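Local coordinates for LP1413 - SCCmec type IV-encoded DNA binding protein (Staphylococcus aureus, PDB 6BTC) that binds single-stranded DNA and is encoded by staphylococcal cassette chromosome elements of type IV, at residues V40-T43 / N44-R47. Numbering follows the deposited sequence.
Sequences VCST and NDQR
Ser42 OG accepts a hydrogen bond from Asp45 N (3.2 Å, N-H...O angle 155°), making Ser42 the N-cap of helix 43-59. A chi1 of 49° places OG between the backbone N and the carbonyl carbon of Ser42, facing forward onto the amide of Asp45, and gives this first-turn amide the side-chain acceptor usual at a helix N-cap. The same residue serves the next amide through its main chain: Gln46 N donates to Ser42 O at 3.0 Å, and Arg47 N repeats the pattern on Thr43 O, also at 3.0 Å. The partly exposed side chains of Cys41, Asp45 and Gln46 form the more enclosed side. There Gln46 CG lies 3.3 Å from Ser42 O and 3.9 Å from Cys41 SG, while Asp45 turns its carboxylate to Gln8, which hydrogen-bonds OD1. The solvent side holds the exposed Thr43 and Arg47, which run side by side in close contact. With Thr43 OG1 beside the backbone N (chi1 -58°), CG2 is anti to that N and rests over the centre of one guanidinium face, 3.4 Å from Arg47 CZ. This capped start follows the loop after helix 30-34 and leans on helix 6-21, with Cys41 against Leu11 and Asp45 against Gln7.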
loop_
_atom_site.group_PDB
_atom_site.type_symbol
_atom_site.label_atom_id
_atom_site.label_comp_id
_atom_site.label_asym_id
_atom_site.label_seq_id
_atom_site.Cartn_x
_atom_site.Cartn_y
_atom_site.Cartn_z
ATOM N N VAL A 40 3.252 7.318 -15.102
ATOM C CA VAL A 40 3.955 6.118 -15.533
ATOM C C VAL A 40 5.219 5.975 -14.701
ATOM O O VAL A 40 5.877 6.968 -14.366
ATOM C CB VAL A 40 4.282 6.197 -17.038
ATOM C CG1 VAL A 40 5.154 5.019 -17.481
ATOM C CG2 VAL A 40 2.999 6.257 -17.864
ATOM N N CYS A 41 5.566 4.740 -14.355
ATOM C CA CYS A 41 6.845 4.491 -13.708
ATOM C C CYS A 41 7.320 3.096 -14.074
ATOM O O CYS A 41 6.536 2.225 -14.460
ATOM C CB CYS A 41 6.770 4.665 -12.183
ATOM S SG CYS A 41 5.329 3.945 -11.407
ATOM N N SER A 42 8.628 2.905 -13.958
ATOM C CA SER A 42 9.238 1.654 -14.370
ATOM C C SER A 42 8.726 0.499 -13.523
ATOM O O SER A 42 8.248 0.673 -12.402
ATOM C CB SER A 42 10.752 1.738 -14.236
ATOM O OG SER A 42 11.112 2.248 -12.959
ATOM N N THR A 43 8.844 -0.703 -14.081
ATOM C CA THR A 43 8.611 -1.903 -13.292
ATOM C C THR A 43 9.513 -1.926 -12.065
ATOM O O THR A 43 9.106 -2.371 -10.988
ATOM C CB THR A 43 8.844 -3.133 -14.158
ATOM O OG1 THR A 43 7.964 -3.085 -15.288
ATOM C CG2 THR A 43 8.589 -4.404 -13.363
ATOM N N ASN A 44 10.740 -1.432 -12.208
ATOM C CA ASN A 44 11.664 -1.438 -11.083
ATOM C C ASN A 44 11.140 -0.568 -9.949
ATOM O O ASN A 44 11.191 -0.962 -8.778
ATOM C CB ASN A 44 13.043 -0.958 -11.535
ATOM C CG ASN A 44 14.157 -1.529 -10.692
ATOM O OD1 ASN A 44 14.563 -0.933 -9.692
ATOM N ND2 ASN A 44 14.654 -2.698 -11.089
ATOM N N ASP A 45 10.644 0.627 -10.280
ATOM C CA ASP A 45 10.111 1.519 -9.256
ATOM C C ASP A 45 8.808 0.986 -8.669
ATOM O O ASP A 45 8.496 1.268 -7.508
ATOM C CB ASP A 45 9.912 2.915 -9.843
ATOM C CG ASP A 45 11.222 3.673 -10.010
ATOM O OD1 ASP A 45 12.253 3.219 -9.471
ATOM O OD2 ASP A 45 11.220 4.727 -10.675
ATOM N N GLN A 46 8.048 0.207 -9.441
ATOM C CA GLN A 46 6.813 -0.371 -8.926
ATOM C C GLN A 46 7.116 -1.410 -7.856
ATOM O O GLN A 46 6.498 -1.414 -6.785
ATOM C CB GLN A 46 5.994 -0.992 -10.064
ATOM C CG GLN A 46 5.361 0.025 -11.002
ATOM C CD GLN A 46 4.491 -0.608 -12.075
ATOM O OE1 GLN A 46 4.611 -1.795 -12.374
ATOM N NE2 GLN A 46 3.607 0.191 -12.659
ATOM N N ARG A 47 8.089 -2.285 -8.122
ATOM C CA ARG A 47 8.384 -3.374 -7.198
ATOM C C ARG A 47 9.073 -2.869 -5.937
ATOM O O ARG A 47 8.798 -3.361 -4.837
ATOM C CB ARG A 47 9.228 -4.427 -7.903
ATOM C CG ARG A 47 8.440 -5.182 -8.961
ATOM C CD ARG A 47 9.329 -6.022 -9.861
ATOM N NE ARG A 47 8.536 -6.825 -10.788
ATOM C CZ ARG A 47 9.020 -7.418 -11.874
ATOM N NH1 ARG A 47 10.305 -7.299 -12.188
ATOM N NH2 ARG A 47 8.214 -8.127 -12.655
#